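Long-range contacts in phosphatidylethanolamine-binding protein, putative (Plasmodium falciparum, PDB 2R77), which probably binds phosphatidylethanolamine and may regulate protein kinases: residues V87-D92 and E105-V110; V110-K115 and V128-Y133; S148-L153 and V197-C202. All coordinates share one frame; numbering follows the deposited sequence. Where two conformers were deposited one is given.

Overall arrangement
The three contacts lie in one antiparallel five-stranded sheet, ordered 128-131, 104-114, 84-95, 148-155, 196-201. Contact 1 joins the second and third of these strands near the centre of the chain, and all its touching residues are buried. Contact 2, whose centre is about 10 Å from that of contact 1, shares Val110 and strand 104-114 with it and pairs that strand with an outermost one; partly buried, it relies on backbone bonds and aliphatic side chains. Contact 3 is buried toward the opposite edge of the sheet, on outermost strand 196-201, about 9 Å from contact 1 between centres. Each contains a classic beta bulge; contact 1 adds an indole CH-pi contact and a histidine, contact 3 a tyrosine-serine hydrogen bond.

Contact 1: residues V87-D92 and E105-V110; sequences VLFMVD and EYIHWV
Leu88 lays its methyl CD2 over one face of the Trp109 indole, 3.9 Å from the centroid of its six-membered ring, in a CH-pi contact. The flat indole gives a branched leucine a broad surface to rest on. Trp109 CG, anti to the backbone N (chi1 -174°), places the ring under that methyl, while Met90 CB lies at the ring edge. Met90 then bends at chi3 (95°), bringing CE to 3.5 Å from His108 CB, a turn that its unbranched, flexible chain allows. On the sheet face of Phe89, Val91, Ile107 and Val110, side chains pack side by side: Val110 CG2 approaches Phe89 CD1 at 3.6 Å, and Val91 lies alongside Ile107.

A classic beta bulge shifts the register by one, His108 and Trp109 both facing Met90. His108 N gives Met90 O a 2.7 Å bond, whereas that from Trp109 N is weak. The His108 ring comes beside Asp92, whose CB lies 3.7 Å from His108 NE2; ND1 bonds to Val134 O, and NE2 to Lys172 NZ, which also forms a salt bridge with Asp92 OD2. Helix 185-191 packs on Phe89, Val91 and Ile107, while strand 148-155 flanks strand 84-95 on the edge away from strand 104-114.

Contact 2: residues V110-K115 and V128-Y133; sequences VVSGIK and VTILPY
The peptide carbonyls are the flat groups that join Val110 to Ile130 and Leu131, and that of Val110 is gripped twice. Leu131 N lies in its plane on a lone pair, 3.1 Å from Val110 O, while Ile130 N comes to 2.8 Å from Val110 O, tilted 26° from that plane. Two successive N-H groups on one carbonyl make a classic beta bulge, Ile130 and Leu131 both facing Val110. The return bond, from Val110 N to Leu131 O, also uses a lone pair in the carbonyl plane and is nearly straight. At the next hydrogen-bonded pair, Ser112 N meets Val128 O in the carbonyl plane at 2.7 Å. Val128 N instead stands above the plane of the Ser112 carbonyl, 45° out of it, although its N-H points almost straight at the oxygen.

Aliphatic side chains pack across the pair. Ile130 CG1 turns anti to its own carbonyl carbon (chi1 -56°), and the extended arm carries CD1 to 3.6 Å from Ser112 CB; a serine is slim enough to admit this methyl and still send its OG to Lys159 O. Val110 CG2 lies alongside Leu131, 3.9 Å from Leu131 CD1.

Strand 128-131 is outermost in the sheet within this chain, and the chain turns a corner at Ile130, whose side chain packs on Ile162 and Leu165. The other edge of strand 104-114 is bonded to strand 84-95, with Val111 pairing with Leu88.

Contact 3: residues S148-L153 and V197-C202; sequences SFIISL and VGYNWC
Tyr199 reaches along three residues of strand 148-153, Phe149, Ile150 and Ser148. Its CB lies 4.0 Å from Phe149 O, and CG, anti to the backbone N (chi1 -180°), directs the ring along the neighbouring strand. CD1 then meets Ile150 CG1 at 3.6 Å, the methylene coming in the ring plane at the edge; CE1 passes Ser148 CB at 3.7 Å. At the tip, OH donates to Ser148 OG at 2.7 Å. Tyrosine suits the place, its ring packing on isoleucine while its phenol satisfies a small buried serine, whose OG also bonds to Arg146 O.

Antiparallel backbone bonds run beside it, Phe149 N approaching Asn200 O nearly along the C=O axis. Farther on, Val197 and Gly198 both face Ile151, whose O accepts both N-H groups from the same face of its plane: a classic beta bulge. Gly198, without a side chain, lets Ile151 CG1 lie close over its backbone, 4.0 Å from Gly198 O. Val197 fills the end of the contact, its CG1 3.9 Å from Leu153 CD1 and its CG2 against Ile151 CG2.

Strand 196-201 is the sheet's outermost strand within the chain, and helix 30-33 packs on Tyr199 and Trp201. Strand 46-49 touches Phe149, Ile151 and Asn200, while strand 84-95 flanks strand 148-155.

Contact 1: residues V87-D92 and E105-V110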
# COMPACT_ATOMS: atom_id res chain seq x y z
N VAL A 87 1.79 8.38 5.64
CA VAL A 87 1.16 8.28 4.34
C VAL A 87 0.91 6.80 4.13
O VAL A 87 1.80 5.98 4.36
CB VAL A 87 2.06 8.79 3.21
CG1 VAL A 87 1.33 8.69 1.87
CG2 VAL A 87 2.47 10.25 3.51
N LEU A 88 -0.32 6.47 3.74
CA LEU A 88 -0.70 5.09 3.42
C LEU A 88 -0.92 4.98 1.92
O LEU A 88 -1.65 5.77 1.33
CB LEU A 88 -2.00 4.68 4.16
CG LEU A 88 -2.55 3.25 3.95
CD1 LEU A 88 -3.51 2.83 5.05
CD2 LEU A 88 -3.27 3.20 2.61
N PHE A 89 -0.27 3.98 1.32
CA PHE A 89 -0.48 3.65 -0.09
C PHE A 89 -1.12 2.25 -0.15
O PHE A 89 -0.66 1.33 0.53
CB PHE A 89 0.87 3.49 -0.82
CG PHE A 89 1.72 4.74 -0.91
CD1 PHE A 89 1.76 5.48 -2.10
CD2 PHE A 89 2.52 5.15 0.17
CE1 PHE A 89 2.57 6.61 -2.22
CE2 PHE A 89 3.34 6.30 0.04
CZ PHE A 89 3.34 7.04 -1.15
N MET A 90 -2.12 2.06 -1.01
CA MET A 90 -2.45 0.69 -1.42
C MET A 90 -2.05 0.59 -2.87
O MET A 90 -2.48 1.41 -3.68
CB MET A 90 -3.93 0.33 -1.30
CG MET A 90 -4.14 -1.19 -1.54
SD MET A 90 -5.85 -1.77 -1.33
CE MET A 90 -6.52 -1.76 -3.01
N VAL A 91 -1.23 -0.42 -3.18
CA VAL A 91 -0.70 -0.61 -4.54
C VAL A 91 -0.71 -2.06 -4.95
O VAL A 91 -0.47 -2.96 -4.14
CB VAL A 91 0.76 -0.08 -4.73
CG1 VAL A 91 0.86 1.41 -4.42
CG2 VAL A 91 1.78 -0.90 -3.88
N ASP A 92 -1.01 -2.27 -6.23
CA ASP A 92 -0.88 -3.60 -6.85
C ASP A 92 0.46 -3.63 -7.60
O ASP A 92 0.60 -2.98 -8.61
CB ASP A 92 -2.04 -3.81 -7.84
CG ASP A 92 -1.97 -5.17 -8.52
OD1 ASP A 92 -1.00 -5.94 -8.26
OD2 ASP A 92 -2.89 -5.45 -9.31
N GLU A 105 3.77 -1.37 -10.76
CA GLU A 105 2.85 -0.95 -9.71
C GLU A 105 1.72 -0.07 -10.25
O GLU A 105 1.92 0.88 -11.04
CB GLU A 105 3.63 -0.20 -8.62
CG GLU A 105 4.58 -1.08 -7.82
CD GLU A 105 5.38 -0.29 -6.79
OE1 GLU A 105 5.09 0.91 -6.60
OE2 GLU A 105 6.29 -0.90 -6.19
N TYR A 106 0.52 -0.38 -9.78
CA TYR A 106 -0.69 0.39 -10.06
C TYR A 106 -1.18 0.88 -8.69
O TYR A 106 -1.43 0.06 -7.80
CB TYR A 106 -1.75 -0.47 -10.74
CG TYR A 106 -2.88 0.35 -11.33
CD1 TYR A 106 -2.83 0.76 -12.66
CD2 TYR A 106 -3.97 0.74 -10.55
CE1 TYR A 106 -3.85 1.53 -13.21
CE2 TYR A 106 -5.02 1.50 -11.09
CZ TYR A 106 -4.95 1.89 -12.42
OH TYR A 106 -5.94 2.64 -12.98
N ILE A 107 -1.28 2.20 -8.51
CA ILE A 107 -1.61 2.74 -7.20
C ILE A 107 -3.13 2.84 -7.08
O ILE A 107 -3.78 3.46 -7.93
CB ILE A 107 -0.94 4.12 -6.90
CG1 ILE A 107 0.59 3.94 -6.86
CG2 ILE A 107 -1.47 4.66 -5.57
CD1 ILE A 107 1.38 5.17 -6.38
N HIS A 108 -3.65 2.22 -6.01
CA HIS A 108 -5.08 2.16 -5.73
C HIS A 108 -5.62 3.18 -4.70
O HIS A 108 -6.83 3.43 -4.68
CB HIS A 108 -5.47 0.74 -5.27
CG HIS A 108 -5.50 -0.25 -6.39
ND1 HIS A 108 -6.67 -0.63 -7.02
CD2 HIS A 108 -4.50 -0.90 -7.03
CE1 HIS A 108 -6.39 -1.49 -7.98
NE2 HIS A 108 -5.08 -1.68 -8.00
N TRP A 109 -4.74 3.76 -3.87
CA TRP A 109 -5.22 4.57 -2.76
C TRP A 109 -4.01 5.26 -2.14
O TRP A 109 -2.98 4.63 -1.92
CB TRP A 109 -5.91 3.64 -1.74
CG TRP A 109 -6.59 4.30 -0.58
CD1 TRP A 109 -7.21 5.55 -0.56
CD2 TRP A 109 -6.80 3.73 0.70
NE1 TRP A 109 -7.77 5.77 0.68
CE2 TRP A 109 -7.52 4.68 1.48
CE3 TRP A 109 -6.44 2.50 1.28
CZ2 TRP A 109 -7.89 4.44 2.81
CZ3 TRP A 109 -6.80 2.26 2.61
CH2 TRP A 109 -7.51 3.23 3.36
N VAL A 110 -4.12 6.56 -1.91
CA VAL A 110 -3.09 7.27 -1.16
C VAL A 110 -3.79 8.22 -0.17
O VAL A 110 -4.59 9.08 -0.58
CB VAL A 110 -2.11 8.06 -2.06
CG1 VAL A 110 -1.06 8.83 -1.22
CG2 VAL A 110 -1.36 7.12 -3.03

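Contact 2: residues V110-K115 and V128-Y133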
# COMPACT_ATOMS: atom_id res chain seq x y z
N VAL A 110 -4.12 6.56 -1.91
CA VAL A 110 -3.09 7.27 -1.16
C VAL A 110 -3.79 8.22 -0.17
O VAL A 110 -4.59 9.08 -0.58
CB VAL A 110 -2.11 8.06 -2.06
CG1 VAL A 110 -1.06 8.83 -1.22
CG2 VAL A 110 -1.36 7.12 -3.03
N VAL A 111 -3.49 8.02 1.11
CA VAL A 111 -4.00 8.89 2.17
C VAL A 111 -2.82 9.45 2.95
O VAL A 111 -1.95 8.69 3.41
CB VAL A 111 -4.93 8.15 3.16
CG1 VAL A 111 -5.63 9.16 4.10
CG2 VAL A 111 -5.98 7.36 2.44
N SER A 112 -2.80 10.76 3.12
CA SER A 112 -1.76 11.41 3.90
C SER A 112 -2.35 12.15 5.12
O SER A 112 -3.56 12.08 5.39
CB SER A 112 -0.96 12.34 3.00
OG SER A 112 0.16 12.91 3.64
N GLY A 113 -1.47 12.82 5.87
CA GLY A 113 -1.91 13.63 6.98
C GLY A 113 -2.36 12.83 8.19
O GLY A 113 -3.03 13.38 9.09
N ILE A 114 -1.99 11.55 8.23
CA ILE A 114 -2.38 10.64 9.31
C ILE A 114 -1.58 10.83 10.61
O ILE A 114 -0.39 10.51 10.67
CB ILE A 114 -2.34 9.15 8.85
CG1 ILE A 114 -3.30 8.92 7.68
CG2 ILE A 114 -2.67 8.21 10.01
CD1 ILE A 114 -3.02 7.65 6.90
N LYS A 115 -2.26 11.34 11.64
CA LYS A 115 -1.61 11.53 12.93
C LYS A 115 -2.09 10.58 14.03
O LYS A 115 -1.40 10.38 15.04
CB LYS A 115 -1.70 13.01 13.35
CG LYS A 115 -0.65 13.87 12.63
CD LYS A 115 -0.97 15.36 12.67
CE LYS A 115 -0.45 16.03 13.94
NZ LYS A 115 1.03 16.23 13.92
N VAL A 128 -5.86 13.56 4.71
CA VAL A 128 -5.99 14.09 3.38
C VAL A 128 -5.93 12.91 2.40
O VAL A 128 -4.93 12.20 2.32
CB VAL A 128 -4.86 15.12 3.05
CG1 VAL A 128 -5.04 15.68 1.65
CG2 VAL A 128 -4.87 16.26 4.10
N THR A 129 -7.04 12.66 1.70
CA THR A 129 -7.07 11.60 0.71
C THR A 129 -6.55 12.17 -0.60
O THR A 129 -7.23 12.95 -1.26
CB THR A 129 -8.51 11.03 0.55
OG1 THR A 129 -8.93 10.48 1.80
CG2 THR A 129 -8.53 9.94 -0.52
N ILE A 130 -5.32 11.78 -0.96
CA ILE A 130 -4.68 12.28 -2.16
C ILE A 130 -5.18 11.56 -3.42
O ILE A 130 -5.54 12.22 -4.42
CB ILE A 130 -3.14 12.19 -2.07
CG1 ILE A 130 -2.66 12.96 -0.82
CG2 ILE A 130 -2.50 12.71 -3.33
CD1 ILE A 130 -1.22 12.86 -0.55
N LEU A 131 -5.22 10.23 -3.36
CA LEU A 131 -5.80 9.43 -4.44
C LEU A 131 -6.89 8.55 -3.81
O LEU A 131 -6.62 7.79 -2.90
CB LEU A 131 -4.72 8.58 -5.14
CG LEU A 131 -3.64 9.33 -5.92
CD1 LEU A 131 -2.63 8.37 -6.55
CD2 LEU A 131 -4.30 10.26 -6.99
N PRO A 132 -8.15 8.67 -4.28
CA PRO A 132 -9.25 7.96 -3.64
C PRO A 132 -9.15 6.44 -3.85
O PRO A 132 -8.52 5.99 -4.83
CB PRO A 132 -10.48 8.48 -4.37
CG PRO A 132 -9.98 8.84 -5.69
CD PRO A 132 -8.61 9.43 -5.45
N TYR A 133 -9.77 5.68 -2.96
CA TYR A 133 -9.71 4.23 -3.02
C TYR A 133 -10.40 3.70 -4.27
O TYR A 133 -11.56 4.03 -4.54
CB TYR A 133 -10.39 3.60 -1.79
CG TYR A 133 -10.33 2.08 -1.79
CD1 TYR A 133 -9.26 1.42 -1.17
CD2 TYR A 133 -11.30 1.31 -2.44
CE1 TYR A 133 -9.17 0.03 -1.16
CE2 TYR A 133 -11.24 -0.10 -2.42
CZ TYR A 133 -10.18 -0.73 -1.79
OH TYR A 133 -10.05 -2.10 -1.78

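Contact 3: residues S148-L153 and V197-C202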
# COMPACT_ATOMS: atom_id res chain seq x y z
N SER A 148 -0.69 -4.57 -1.76
CA SER A 148 0.26 -4.06 -0.76
C SER A 148 -0.20 -2.79 -0.06
O SER A 148 -0.73 -1.89 -0.71
CB SER A 148 1.60 -3.82 -1.45
OG SER A 148 2.21 -5.07 -1.76
N PHE A 149 0.02 -2.73 1.27
CA PHE A 149 -0.26 -1.52 2.03
C PHE A 149 1.07 -1.05 2.59
O PHE A 149 1.71 -1.78 3.36
CB PHE A 149 -1.26 -1.80 3.16
CG PHE A 149 -2.66 -2.13 2.67
CD1 PHE A 149 -3.62 -1.13 2.55
CD2 PHE A 149 -2.98 -3.43 2.30
CE1 PHE A 149 -4.91 -1.44 2.11
CE2 PHE A 149 -4.28 -3.74 1.83
CZ PHE A 149 -5.23 -2.73 1.73
N ILE A 150 1.52 0.11 2.13
CA ILE A 150 2.83 0.64 2.48
C ILE A 150 2.62 1.92 3.26
O ILE A 150 1.91 2.81 2.81
CB ILE A 150 3.68 0.90 1.23
CG1 ILE A 150 3.83 -0.39 0.39
CG2 ILE A 150 5.07 1.46 1.61
CD1 ILE A 150 4.41 -0.16 -0.99
N ILE A 151 3.26 2.02 4.42
CA ILE A 151 3.18 3.22 5.24
C ILE A 151 4.54 3.93 5.19
O ILE A 151 5.57 3.30 5.42
CB ILE A 151 2.84 2.86 6.72
CG1 ILE A 151 1.65 1.88 6.80
CG2 ILE A 151 2.58 4.12 7.52
CD1 ILE A 151 0.43 2.28 5.96
N SER A 152 4.53 5.23 4.90
CA SER A 152 5.77 6.02 4.93
C SER A 152 5.56 7.25 5.81
O SER A 152 4.43 7.54 6.21
CB SER A 152 6.21 6.39 3.52
OG SER A 152 5.34 7.34 2.92
N LEU A 153 6.64 7.96 6.13
CA LEU A 153 6.57 9.15 7.00
C LEU A 153 6.87 10.43 6.27
O LEU A 153 7.88 10.52 5.58
CB LEU A 153 7.63 9.04 8.10
CG LEU A 153 7.32 8.33 9.38
CD1 LEU A 153 8.56 8.40 10.27
CD2 LEU A 153 6.11 8.99 10.04
N VAL A 197 7.99 2.91 6.78
CA VAL A 197 7.94 2.45 8.20
C VAL A 197 7.01 1.28 8.51
O VAL A 197 7.13 0.65 9.55
CB VAL A 197 7.69 3.64 9.21
CG1 VAL A 197 8.81 4.68 9.12
CG2 VAL A 197 6.35 4.29 8.95
N GLY A 198 6.09 0.94 7.61
CA GLY A 198 5.20 -0.19 7.86
C GLY A 198 4.73 -0.84 6.57
O GLY A 198 4.74 -0.21 5.50
N TYR A 199 4.35 -2.10 6.67
CA TYR A 199 3.93 -2.83 5.47
C TYR A 199 3.08 -4.04 5.80
O TYR A 199 3.36 -4.80 6.73
CB TYR A 199 5.17 -3.29 4.72
CG TYR A 199 4.87 -4.05 3.45
CD1 TYR A 199 4.50 -3.36 2.28
CD2 TYR A 199 4.92 -5.44 3.42
CE1 TYR A 199 4.24 -4.04 1.08
CE2 TYR A 199 4.65 -6.14 2.21
CZ TYR A 199 4.31 -5.43 1.06
OH TYR A 199 4.03 -6.11 -0.10
N ASN A 200 2.05 -4.22 5.01
CA ASN A 200 1.30 -5.46 5.05
C ASN A 200 0.82 -5.80 3.65
O ASN A 200 0.75 -4.91 2.80
CB ASN A 200 0.12 -5.38 6.03
CG ASN A 200 -0.15 -6.72 6.74
OD1 ASN A 200 0.15 -7.81 6.21
ND2 ASN A 200 -0.71 -6.63 7.97
N TRP A 201 0.49 -7.06 3.43
CA TRP A 201 0.04 -7.49 2.10
C TRP A 201 -0.84 -8.71 2.14
O TRP A 201 -0.89 -9.42 3.14
CB TRP A 201 1.23 -7.72 1.16
CG TRP A 201 2.00 -9.03 1.40
CD1 TRP A 201 2.02 -10.14 0.58
CD2 TRP A 201 2.87 -9.33 2.51
NE1 TRP A 201 2.84 -11.12 1.14
CE2 TRP A 201 3.38 -10.64 2.31
CE3 TRP A 201 3.26 -8.61 3.66
CZ2 TRP A 201 4.27 -11.25 3.23
CZ3 TRP A 201 4.17 -9.24 4.58
CH2 TRP A 201 4.65 -10.53 4.34
N CYS A 202 -1.57 -8.93 1.05
CA CYS A 202 -2.32 -10.17 0.88
C CYS A 202 -2.15 -10.54 -0.58
O CYS A 202 -1.49 -9.82 -1.34
CB CYS A 202 -3.82 -9.98 1.24
SG CYS A 202 -4.62 -8.64 0.20